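Local coordinates for protein galactose-1-phosphate uridylyltransferase (Pyrobaculum aerophilum str. IM2, PDB 6K9Z) that probably transfers uridylyl groups between UDP-glucose and hexose 1-phosphates in galactose metabolism, and carries bound zinc, iron and UDP, at residues D87-D90 with L91-P95; M272-P275 with D276-K280. The protein carries 1 engineered substitution. One frame throughout, in Å; residues are numbered along the deposited sequence.

Interaction 1: D87-D90 with L91-P95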
loop_
_atom_site.group_PDB
_atom_site.type_symbol
_atom_site.label_atom_id
_atom_site.label_comp_id
_atom_site.label_asym_id
_atom_site.label_seq_id
_atom_site.Cartn_x
_atom_site.Cartn_y
_atom_site.Cartn_z
ATOM N N ASP A 87 15.659 -8.999 24.428
ATOM C CA ASP A 87 15.947 -7.540 24.522
ATOM C C ASP A 87 16.977 -7.049 23.498
ATOM O O ASP A 87 18.031 -6.545 23.916
ATOM C CB ASP A 87 16.280 -7.100 25.950
ATOM C CG ASP A 87 15.918 -5.646 26.201
ATOM O OD1 ASP A 87 14.804 -5.244 25.805
ATOM O OD2 ASP A 87 16.755 -4.923 26.777
ATOM N N VAL A 88 16.647 -7.154 22.213
ATOM C CA VAL A 88 17.482 -6.585 21.120
ATOM C C VAL A 88 16.500 -5.688 20.379
ATOM O O VAL A 88 15.431 -6.210 20.091
ATOM C CB VAL A 88 18.047 -7.734 20.258
ATOM C CG1 VAL A 88 18.659 -7.275 18.943
ATOM C CG2 VAL A 88 19.054 -8.542 21.054
ATOM N N ASP A 89 16.782 -4.400 20.160
ATOM C CA ASP A 89 15.817 -3.514 19.450
ATOM C C ASP A 89 15.641 -3.981 18.003
ATOM O O ASP A 89 14.455 -4.074 17.547
ATOM C CB ASP A 89 16.216 -2.038 19.453
ATOM C CG ASP A 89 15.241 -1.184 18.630
ATOM O OD1 ASP A 89 14.076 -0.993 19.082
ATOM O OD2 ASP A 89 15.630 -0.725 17.518
ATOM N N ASP A 90 16.747 -4.281 17.290
ATOM C CA ASP A 90 16.701 -4.442 15.804
ATOM C C ASP A 90 17.580 -5.615 15.332
ATOM O O ASP A 90 18.558 -5.959 16.001
ATOM C CB ASP A 90 17.113 -3.133 15.100
ATOM C CG ASP A 90 16.882 -3.205 13.600
ATOM O OD1 ASP A 90 15.855 -3.832 13.192
ATOM O OD2 ASP A 90 17.749 -2.737 12.838
ATOM N N LEU A 91 17.305 -6.125 14.145
ATOM C CA LEU A 91 18.191 -7.061 13.408
ATOM C C LEU A 91 19.608 -6.493 13.387
ATOM O O LEU A 91 20.574 -7.229 13.620
ATOM C CB LEU A 91 17.624 -7.217 12.005
ATOM C CG LEU A 91 18.353 -8.184 11.093
ATOM C CD1 LEU A 91 18.314 -9.600 11.658
ATOM C CD2 LEU A 91 17.693 -8.118 9.723
ATOM N N SER A 92 19.748 -5.182 13.165
ATOM C CA SER A 92 21.073 -4.523 13.027
ATOM C C SER A 92 21.862 -4.534 14.334
ATOM O O SER A 92 23.096 -4.318 14.282
ATOM C CB SER A 92 20.944 -3.114 12.465
ATOM O OG SER A 92 20.355 -2.208 13.381
ATOM N N ASP A 93 21.235 -4.836 15.474
ATOM C CA ASP A 93 21.966 -4.912 16.771
ATOM C C ASP A 93 22.600 -6.289 16.963
ATOM O O ASP A 93 23.438 -6.431 17.855
ATOM C CB ASP A 93 21.046 -4.545 17.922
ATOM C CG ASP A 93 20.572 -3.116 17.805
ATOM O OD1 ASP A 93 21.439 -2.222 17.843
ATOM O OD2 ASP A 93 19.351 -2.889 17.690
ATOM N N LEU A 94 22.287 -7.248 16.116
ATOM C CA LEU A 94 22.840 -8.617 16.243
ATOM C C LEU A 94 24.211 -8.687 15.570
ATOM O O LEU A 94 24.469 -8.012 14.566
ATOM C CB LEU A 94 21.878 -9.616 15.600
ATOM C CG LEU A 94 20.528 -9.782 16.305
ATOM C CD1 LEU A 94 19.592 -10.617 15.437
ATOM C CD2 LEU A 94 20.686 -10.374 17.702
ATOM N N PRO A 95 25.108 -9.559 16.060
ATOM C CA PRO A 95 26.417 -9.712 15.448
ATOM C C PRO A 95 26.264 -10.227 14.011
ATOM O O PRO A 95 25.313 -10.973 13.738
ATOM C CB PRO A 95 27.127 -10.772 16.292
ATOM C CG PRO A 95 26.310 -10.951 17.544
ATOM C CD PRO A 95 24.943 -10.375 17.265
#
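D90 reaches over the start of the short 3-10 turn 91-93 and takes hold of S92. From the backbone outward, its CB lies 3.4 Å from D93 OD2, and its CG turns away from the backbone N (chi1 -172°), which carries the carboxylate over the N-terminal end of the turn. OD1 is hydrogen-bonded by Y247. OD2 accepts twice from S92: the hydroxyl OG comes in on the anti side, close to the carboxylate plane, at 2.7 Å from OD2, while S92 N approaches that same OD2 from well above the plane at 3.2 Å, forming an Asx turn. With Y247 OH on OD1 and both S92 donors on OD2, the rotation of the acid is fixed. The turn closes through D93 N, which donates to D90 O at 3.0 Å. In return D93 OD2 receives a weak bond from D90 N, and its charge is met by K238. Nearby D89 OD2 is paired with K128, so lysines probably offset the clustered acids. V88 CG1 rests against L94 CD2 at 3.9 Å. The turn leads straight into helix 96-114, with L91 and L94 packed on I102, and D90 and S92 against L234 of helix 220-240.

Interaction 2: M272-P275 with D276-K280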
loop_
_atom_site.group_PDB
_atom_site.type_symbol
_atom_site.label_atom_id
_atom_site.label_comp_id
_atom_site.label_asym_id
_atom_site.label_seq_id
_atom_site.Cartn_x
_atom_site.Cartn_y
_atom_site.Cartn_z
ATOM N N MET A 272 10.142 4.388 7.609
ATOM C CA MET A 272 8.802 5.025 7.540
ATOM C C MET A 272 8.792 6.370 8.273
ATOM O O MET A 272 7.729 6.950 8.396
ATOM C CB MET A 272 7.696 4.084 8.022
ATOM C CG MET A 272 7.584 2.825 7.169
ATOM S SD MET A 272 7.167 3.289 5.444
ATOM C CE MET A 272 5.427 3.607 5.653
ATOM N N TYR A 273 9.934 6.916 8.696
ATOM C CA TYR A 273 9.988 8.311 9.215
ATOM C C TYR A 273 10.386 9.244 8.069
ATOM O O TYR A 273 11.324 8.946 7.362
ATOM C CB TYR A 273 10.971 8.474 10.367
ATOM C CG TYR A 273 10.527 7.981 11.725
ATOM C CD1 TYR A 273 9.208 7.674 12.014
ATOM C CD2 TYR A 273 11.427 7.933 12.768
ATOM C CE1 TYR A 273 8.819 7.269 13.288
ATOM C CE2 TYR A 273 11.065 7.537 14.045
ATOM C CZ TYR A 273 9.759 7.197 14.308
ATOM O OH TYR A 273 9.374 6.821 15.556
ATOM N N ARG A 274 9.720 10.454 8.030
ATOM C CA ARG A 274 10.204 11.522 7.124
ATOM C C ARG A 274 11.567 11.994 7.678
ATOM O O ARG A 274 11.922 11.716 8.850
ATOM C CB ARG A 274 9.199 12.683 7.005
ATOM C CG ARG A 274 7.892 12.318 6.309
ATOM C CD ARG A 274 6.918 13.495 6.266
ATOM N NE ARG A 274 5.685 13.109 5.568
ATOM C CZ ARG A 274 4.636 12.461 6.093
ATOM N NH1 ARG A 274 4.641 12.063 7.359
ATOM N NH2 ARG A 274 3.579 12.198 5.330
ATOM N N PRO A 275 12.390 12.794 7.043
ATOM C CA PRO A 275 13.616 13.387 7.581
ATOM C C PRO A 275 13.387 14.188 8.873
ATOM O O PRO A 275 14.284 14.219 9.691
ATOM C CB PRO A 275 14.117 14.254 6.413
ATOM C CG PRO A 275 13.663 13.504 5.202
ATOM C CD PRO A 275 12.261 13.041 5.587
ATOM N N ASP A 276 12.181 14.735 9.050
ATOM C CA ASP A 276 11.772 15.488 10.265
ATOM C C ASP A 276 11.319 14.554 11.404
ATOM O O ASP A 276 10.858 15.096 12.393
ATOM C CB ASP A 276 10.705 16.529 9.925
ATOM C CG ASP A 276 9.397 15.962 9.416
ATOM O OD1 ASP A 276 9.214 14.743 9.513
ATOM O OD2 ASP A 276 8.564 16.754 8.940
ATOM N N GLY A 277 11.468 13.223 11.313
ATOM C CA GLY A 277 11.069 12.271 12.377
ATOM C C GLY A 277 9.543 11.978 12.423
ATOM O O GLY A 277 9.069 11.165 13.270
ATOM N N LYS A 278 8.784 12.582 11.498
ATOM C CA LYS A 278 7.310 12.395 11.344
ATOM C C LYS A 278 7.003 11.025 10.727
ATOM O O LYS A 278 7.495 10.759 9.632
ATOM C CB LYS A 278 6.760 13.468 10.402
ATOM C CG LYS A 278 5.247 13.588 10.339
ATOM C CD LYS A 278 4.796 15.016 10.087
ATOM C CE LYS A 278 5.096 15.932 11.265
ATOM N NZ LYS A 278 4.299 17.183 11.230
ATOM N N LEU A 279 6.167 10.226 11.390
ATOM C CA LEU A 279 5.787 8.900 10.843
ATOM C C LEU A 279 4.987 9.106 9.550
ATOM O O LEU A 279 4.126 9.998 9.522
ATOM C CB LEU A 279 4.953 8.162 11.892
ATOM C CG LEU A 279 4.460 6.775 11.488
ATOM C CD1 LEU A 279 5.625 5.869 11.129
ATOM C CD2 LEU A 279 3.627 6.154 12.599
ATOM N N LYS A 280 5.253 8.285 8.534
ATOM C CA LYS A 280 4.524 8.360 7.243
ATOM C C LYS A 280 3.516 7.209 7.216
ATOM O O LYS A 280 3.902 6.086 7.575
ATOM C CB LYS A 280 5.495 8.261 6.061
ATOM C CG LYS A 280 4.845 8.085 4.696
ATOM C CD LYS A 280 4.272 9.368 4.137
ATOM C CE LYS A 280 3.900 9.277 2.672
ATOM N NZ LYS A 280 4.593 10.306 1.863
#
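R274 leaves the backbone with CG opposite its carbonyl carbon (chi1 -67°) and then runs straight out to NE, a shape that lays its guanidinium across the returning chain. K280, with CG turned away from its own N (chi1 170°), crosses it at about a right angle, and K280 CD sits over one guanidinium face, 3.1 Å from R274 NH2. At the guanidinium edge NH1 makes a weak bond to L279 O. The like charges come close here, K280 NZ being 4.1 Å from R274 NH2; K280 NZ also has a weak bond to T293 O.

The backbones form a hairpin-like reversal. R274 N donates to K278 O, and K280 N donates to M272 O at 2.8 Å. G277 N closes the type I turn on R274 O, with G277 itself at positive phi. An Asx turn braces the bend: D276 OD1 takes the N-H of K278 on its anti side, though 35° out of the carboxylate plane. G277 O stands over the centre of one face of the Y273 ring, whose CE1 is 4.1 Å from L279 CD1, while the Y273 hydroxyl bonds E131. The reversal follows strand 266-271 and leads on toward helix 284-289; M272 is hydrogen-bonded through its backbone to P246, just before strand 247-252, and K280 touches P201, ahead of strand 202-208.

In the fold
Interaction 1 comes first along the chain, between strand 76-81 and helix 96-114, in the N-terminal uridylyltransferase domain of the family; interaction 2 follows much later, between strand 266-271 and helix 284-289, in the C-terminal one. The centres of interactions 1 and 2 are 21 Å apart, and the nearest atoms of interactions 1 and 2 are about 10 Å apart. Each loop follows a strand of the shared nine-stranded antiparallel sheet and leads to a helix, and both reach the start of strand 247-252, D90 through Y247 and M272 through P246. The V88 side chain is about 7 Å from that of the zinc ligand H86, without touching it; the side chain of R274 lies about 4 Å from a bound UDP.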